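Local coordinates for aspartate aminotransferase, mitochondrial (PDB 4W5K), which probably catalyses the pyridoxal-phosphate-dependent transfer of the amino group between L-aspartate and 2-oxoglutarate, working as a homodimer, at residues Y147-L161 and T183-V195. The protein carries 1 engineered substitution. Residues are numbered along the deposited sequence; the frame is centred on the assembly and turned at random.
Sequences YYDPATKGLNLAGML and TGVDPTHDDWRQV. Unlike the reference sequence in segment 147-161: Leu155 (reference Phe). With MLT (D-malate), chain D; EDO (1,2-ethanediol), chain E.
Tyr147 meets Val185 through one polar bond, its OH donating to Val185 O at 2.5 Å. The C=O···donor angle is 143°, with the hydroxyl tilted from the carbonyl plane. With CG anti to the backbone N (chi1 -175°), the phenol reaches across to that carbonyl, and its OH also lies 3.3 Å from Pro187 CD. Leu155 CD1 sits 3.5 Å above the plane of the Tyr147 ring, near its rim.

Val185 can be followed outward, its CB set toward 147-161. CG1, anti to the backbone N, sits over the backbone of the bulged hairpin, 3.4 Å from Leu155 N, and also touches Leu155 CB; CG2 lies 3.4 Å from Lys153 O and meets the edge of the Tyr148 ring in plane. That hairpin, with its G1 bulge opposite Asp149, ends the mixed sheet of the large domain of this aminotransferase fold. Helix segments 157-161 and 189-195 then run side by side, their axes 22° apart and 10.6 Å at closest approach.

Between the helices, Leu157 CD2 packs against Asp191 OD1 and Gln194 OE1, while Met160, its chain straight to the methyl, brings CE to 3.8 Å from Val195 CG2. Leu161 CD2 lies against the Val195 backbone. Asp191 OD2 accepts from Thr188 N and Thr188 OG1 from Asp191 N, a capping box that starts helix 189-201. From this helix His189 reaches D-malate, its ND1 hydrogen-bonded to malate O3 at 2.6 Å with the donor undecided; Arg193, in the conformer given, turns its NH2 to malate O1, and Phe225 completes the pocket.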
loop_
_atom_site.group_PDB
_atom_site.type_symbol
_atom_site.label_atom_id
_atom_site.label_comp_id
_atom_site.label_asym_id
_atom_site.label_seq_id
_atom_site.Cartn_x
_atom_site.Cartn_y
_atom_site.Cartn_z
ATOM N N TYR A 147 -3.045 -19.863 25.164
ATOM C CA TYR A 147 -1.821 -19.071 25.156
ATOM C C TYR A 147 -1.734 -18.210 26.396
ATOM O O TYR A 147 -0.817 -18.367 27.206
ATOM C CB TYR A 147 -1.737 -18.183 23.891
ATOM C CG TYR A 147 -0.425 -17.438 23.794
ATOM C CD1 TYR A 147 0.721 -18.074 23.329
ATOM C CD2 TYR A 147 -0.330 -16.102 24.177
ATOM C CE1 TYR A 147 1.929 -17.403 23.248
ATOM C CE2 TYR A 147 0.890 -15.409 24.105
ATOM C CZ TYR A 147 2.014 -16.080 23.640
ATOM O OH TYR A 147 3.225 -15.441 23.532
ATOM N N TYR A 148 -2.689 -17.301 26.558
ATOM C CA TYR A 148 -2.646 -16.370 27.701
ATOM C C TYR A 148 -3.367 -16.914 28.931
ATOM O O TYR A 148 -4.483 -17.444 28.845
ATOM C CB TYR A 148 -3.248 -15.021 27.295
ATOM C CG TYR A 148 -3.278 -13.985 28.398
ATOM C CD1 TYR A 148 -2.121 -13.321 28.788
ATOM C CD2 TYR A 148 -4.468 -13.650 29.031
ATOM C CE1 TYR A 148 -2.150 -12.355 29.791
ATOM C CE2 TYR A 148 -4.510 -12.691 30.007
ATOM C CZ TYR A 148 -3.338 -12.045 30.391
ATOM O OH TYR A 148 -3.361 -11.091 31.396
ATOM N N ASP A 149 -2.709 -16.784 30.081
ATOM C CA ASP A 149 -3.251 -17.219 31.374
ATOM C C ASP A 149 -3.663 -15.985 32.168
ATOM O O ASP A 149 -2.805 -15.257 32.663
ATOM C CB ASP A 149 -2.192 -18.036 32.124
ATOM C CG ASP A 149 -2.702 -18.633 33.439
ATOM O OD1 ASP A 149 -3.695 -18.131 34.007
ATOM O OD2 ASP A 149 -2.080 -19.616 33.902
ATOM N N PRO A 150 -4.974 -15.732 32.290
ATOM C CA PRO A 150 -5.402 -14.485 32.938
ATOM C C PRO A 150 -5.131 -14.482 34.458
ATOM O O PRO A 150 -5.037 -13.400 35.046
ATOM C CB PRO A 150 -6.912 -14.429 32.651
ATOM C CG PRO A 150 -7.179 -15.509 31.606
ATOM C CD PRO A 150 -6.119 -16.547 31.849
ATOM N N ALA A 151 -4.985 -15.653 35.064
ATOM C CA ALA A 151 -4.713 -15.721 36.507
ATOM C C ALA A 151 -3.304 -15.203 36.803
ATOM O O ALA A 151 -3.064 -14.566 37.842
ATOM C CB ALA A 151 -4.876 -17.148 37.023
ATOM N N THR A 152 -2.373 -15.463 35.885
ATOM C CA THR A 152 -0.977 -15.067 36.079
ATOM C C THR A 152 -0.553 -13.896 35.198
ATOM O O THR A 152 0.550 -13.355 35.366
ATOM C CB THR A 152 -0.012 -16.229 35.800
ATOM O OG1 THR A 152 -0.099 -16.614 34.422
ATOM C CG2 THR A 152 -0.328 -17.445 36.706
ATOM N N LYS A 153 -1.427 -13.514 34.265
ATOM C CA LYS A 153 -1.090 -12.559 33.199
ATOM C C LYS A 153 0.194 -12.994 32.500
ATOM O O LYS A 153 1.041 -12.165 32.160
ATOM C CB LYS A 153 -0.961 -11.113 33.736
ATOM C CG LYS A 153 -2.161 -10.637 34.585
ATOM C CD LYS A 153 -1.907 -10.854 36.109
ATOM C CE LYS A 153 -3.214 -11.055 36.872
ATOM N NZ LYS A 153 -3.058 -10.944 38.358
ATOM N N GLY A 154 0.320 -14.309 32.299
ATOM C CA GLY A 154 1.511 -14.918 31.726
ATOM C C GLY A 154 1.143 -16.031 30.774
ATOM O O GLY A 154 0.003 -16.070 30.293
ATOM N N LEU A 155 2.093 -16.924 30.498
ATOM C CA LEU A 155 1.925 -17.960 29.480
ATOM C C LEU A 155 1.274 -19.239 29.990
ATOM O O LEU A 155 1.527 -19.681 31.117
ATOM C CB LEU A 155 3.290 -18.308 28.871
ATOM C CG LEU A 155 3.347 -19.273 27.695
ATOM C CD1 LEU A 155 2.699 -18.631 26.461
ATOM C CD2 LEU A 155 4.800 -19.675 27.417
ATOM N N ASN A 156 0.430 -19.839 29.149
ATOM C CA ASN A 156 -0.075 -21.185 29.425
ATOM C C ASN A 156 0.566 -22.139 28.412
ATOM O O ASN A 156 -0.056 -22.518 27.409
ATOM C CB ASN A 156 -1.621 -21.230 29.364
ATOM C CG ASN A 156 -2.184 -22.648 29.475
ATOM O OD1 ASN A 156 -1.478 -23.590 29.844
ATOM N ND2 ASN A 156 -3.475 -22.801 29.166
ATOM N N LEU A 157 1.817 -22.515 28.675
ATOM C CA LEU A 157 2.560 -23.358 27.740
ATOM C C LEU A 157 1.947 -24.762 27.576
ATOM O O LEU A 157 1.830 -25.229 26.451
ATOM C CB LEU A 157 4.027 -23.514 28.162
ATOM C CG LEU A 157 4.880 -24.320 27.169
ATOM C CD1 LEU A 157 4.938 -23.640 25.798
ATOM C CD2 LEU A 157 6.288 -24.556 27.685
ATOM N N ALA A 158 1.592 -25.428 28.672
ATOM C CA ALA A 158 1.011 -26.777 28.572
ATOM C C ALA A 158 -0.223 -26.738 27.660
ATOM O O ALA A 158 -0.427 -27.623 26.813
ATOM C CB ALA A 158 0.654 -27.312 29.939
ATOM N N GLY A 159 -1.026 -25.685 27.813
ATOM C CA GLY A 159 -2.229 -25.515 27.014
ATOM C C GLY A 159 -1.908 -25.286 25.552
ATOM O O GLY A 159 -2.532 -25.875 24.668
ATOM N N MET A 160 -0.946 -24.408 25.296
ATOM C CA MET A 160 -0.477 -24.159 23.932
ATOM C C MET A 160 -0.014 -25.444 23.250
ATOM O O MET A 160 -0.446 -25.762 22.129
ATOM C CB MET A 160 0.657 -23.153 23.935
ATOM C CG MET A 160 1.154 -22.818 22.543
ATOM S SD MET A 160 2.357 -21.479 22.678
ATOM C CE MET A 160 2.729 -21.179 20.954
ATOM N N LEU A 161 0.860 -26.181 23.940
ATOM C CA LEU A 161 1.401 -27.416 23.384
ATOM C C LEU A 161 0.296 -28.435 23.094
ATOM O O LEU A 161 0.290 -29.050 22.020
ATOM C CB LEU A 161 2.442 -28.027 24.330
ATOM C CG LEU A 161 3.719 -27.215 24.546
ATOM C CD1 LEU A 161 4.593 -27.893 25.592
ATOM C CD2 LEU A 161 4.479 -27.034 23.249
ATOM N N THR A 183 -0.569 -8.672 24.839
ATOM C CA THR A 183 -0.337 -9.026 26.247
ATOM C C THR A 183 1.091 -8.782 26.724
ATOM O O THR A 183 1.312 -8.598 27.922
ATOM C CB THR A 183 -0.656 -10.505 26.515
ATOM O OG1 THR A 183 0.374 -11.311 25.929
ATOM C CG2 THR A 183 -2.014 -10.875 25.917
ATOM N N GLY A 184 2.051 -8.767 25.800
ATOM C CA GLY A 184 3.453 -8.700 26.190
ATOM C C GLY A 184 4.006 -10.048 26.658
ATOM O O GLY A 184 5.188 -10.169 26.971
ATOM N N VAL A 185 3.158 -11.079 26.699
ATOM C CA VAL A 185 3.593 -12.392 27.203
ATOM C C VAL A 185 4.328 -13.181 26.113
ATOM O O VAL A 185 3.724 -13.489 25.079
ATOM C CB VAL A 185 2.380 -13.198 27.695
ATOM C CG1 VAL A 185 2.758 -14.683 28.014
ATOM C CG2 VAL A 185 1.760 -12.489 28.892
ATOM N N ASP A 186 5.615 -13.470 26.319
ATOM C CA ASP A 186 6.441 -14.201 25.339
ATOM C C ASP A 186 6.948 -15.523 25.924
ATOM O O ASP A 186 7.471 -15.546 27.032
ATOM C CB ASP A 186 7.693 -13.430 24.922
ATOM C CG ASP A 186 7.411 -12.238 24.045
ATOM O OD1 ASP A 186 6.271 -12.137 23.550
ATOM O OD2 ASP A 186 8.363 -11.431 23.864
ATOM N N PRO A 187 6.875 -16.605 25.147
ATOM C CA PRO A 187 7.599 -17.819 25.566
ATOM C C PRO A 187 9.108 -17.581 25.565
ATOM O O PRO A 187 9.594 -16.704 24.839
ATOM C CB PRO A 187 7.202 -18.859 24.503
ATOM C CG PRO A 187 5.987 -18.247 23.789
ATOM C CD PRO A 187 6.244 -16.763 23.826
ATOM N N THR A 188 9.833 -18.311 26.415
ATOM C CA THR A 188 11.301 -18.301 26.407
ATOM C C THR A 188 11.809 -19.100 25.223
ATOM O O THR A 188 11.026 -19.812 24.567
ATOM C CB THR A 188 11.865 -18.923 27.679
ATOM O OG1 THR A 188 11.539 -20.325 27.684
ATOM C CG2 THR A 188 11.247 -18.246 28.894
ATOM N N HIS A 189 13.108 -19.030 24.952
ATOM C CA HIS A 189 13.648 -19.881 23.896
ATOM C C HIS A 189 13.485 -21.371 24.221
ATOM O O HIS A 189 13.217 -22.145 23.301
ATOM C CB HIS A 189 15.110 -19.547 23.595
ATOM C CG HIS A 189 15.269 -18.230 22.892
ATOM N ND1 HIS A 189 16.464 -17.798 22.357
ATOM C CD2 HIS A 189 14.368 -17.256 22.644
ATOM C CE1 HIS A 189 16.287 -16.614 21.794
ATOM N NE2 HIS A 189 15.021 -16.269 21.943
ATOM N N ASP A 190 13.649 -21.763 25.492
ATOM C CA ASP A 190 13.318 -23.130 25.935
ATOM C C ASP A 190 11.884 -23.497 25.541
ATOM O O ASP A 190 11.629 -24.601 25.051
ATOM C CB ASP A 190 13.446 -23.300 27.468
ATOM C CG ASP A 190 14.877 -23.512 27.954
ATOM O OD1 ASP A 190 15.795 -23.693 27.122
ATOM O OD2 ASP A 190 15.078 -23.492 29.204
ATOM N N ASP A 191 10.941 -22.601 25.818
ATOM C CA ASP A 191 9.532 -22.884 25.523
ATOM C C ASP A 191 9.325 -23.025 24.024
ATOM O O ASP A 191 8.598 -23.922 23.562
ATOM C CB ASP A 191 8.593 -21.789 26.036
ATOM C CG ASP A 191 8.682 -21.552 27.549
ATOM O OD1 ASP A 191 9.064 -22.464 28.328
ATOM O OD2 ASP A 191 8.311 -20.422 27.941
ATOM N N TRP A 192 9.935 -22.119 23.265
ATOM C CA TRP A 192 9.794 -22.169 21.811
ATOM C C TRP A 192 10.373 -23.460 21.246
ATOM O O TRP A 192 9.854 -24.009 20.258
ATOM C CB TRP A 192 10.472 -20.967 21.167
ATOM C CG TRP A 192 9.685 -19.697 21.201
ATOM C CD1 TRP A 192 10.085 -18.512 21.764
ATOM C CD2 TRP A 192 8.397 -19.444 20.607
ATOM N NE1 TRP A 192 9.125 -17.550 21.575
ATOM C CE2 TRP A 192 8.083 -18.088 20.867
ATOM C CE3 TRP A 192 7.485 -20.227 19.881
ATOM C CZ2 TRP A 192 6.898 -17.486 20.418
ATOM C CZ3 TRP A 192 6.292 -19.635 19.446
ATOM C CH2 TRP A 192 6.020 -18.269 19.707
ATOM N N ARG A 193 11.432 -23.983 21.857
ATOM C CA ARG A 193 11.994 -25.231 21.371
ATOM C C ARG A 193 10.947 -26.330 21.485
ATOM O O ARG A 193 10.801 -27.157 20.574
ATOM C CB ARG A 193 13.279 -25.598 22.129
ATOM C CG ARG A 193 14.501 -24.903 21.531
ATOM C CD ARG A 193 15.799 -25.295 22.214
ATOM N NE ARG A 193 16.000 -24.558 23.456
ATOM C CZ ARG A 193 16.642 -23.395 23.549
ATOM N NH1 ARG A 193 16.775 -22.802 24.741
ATOM N NH2 ARG A 193 17.165 -22.830 22.469
ATOM N N GLN A 194 10.178 -26.328 22.579
ATOM C CA GLN A 194 9.105 -27.329 22.691
ATOM C C GLN A 194 8.003 -27.109 21.650
ATOM O O GLN A 194 7.499 -28.092 21.066
ATOM C CB GLN A 194 8.470 -27.324 24.077
ATOM C CG GLN A 194 9.436 -27.650 25.190
ATOM C CD GLN A 194 8.703 -27.962 26.473
ATOM O OE1 GLN A 194 8.716 -27.178 27.416
ATOM N NE2 GLN A 194 8.062 -29.121 26.516
ATOM N N VAL A 195 7.619 -25.841 21.454
ATOM C CA VAL A 195 6.569 -25.465 20.486
ATOM C C VAL A 195 6.933 -25.907 19.062
ATOM O O VAL A 195 6.132 -26.528 18.344
ATOM C CB VAL A 195 6.321 -23.935 20.498
ATOM C CG1 VAL A 195 5.494 -23.491 19.283
ATOM C CG2 VAL A 195 5.637 -23.505 21.787
HETATM C C1 MLT D . 19.226 -20.453 21.544
HETATM O O1 MLT D . 18.216 -20.532 22.292
HETATM O O2 MLT D . 19.765 -21.489 21.074
HETATM C C2 MLT D . 19.790 -19.083 21.202
HETATM O O3 MLT D . 18.927 -18.169 21.809
HETATM C C1 EDO E . -3.439 -7.121 39.026
HETATM O O1 EDO E . -2.981 -7.740 37.822
HETATM C C2 EDO E . -2.389 -7.357 40.105
HETATM O O2 EDO E . -2.116 -8.769 40.189
#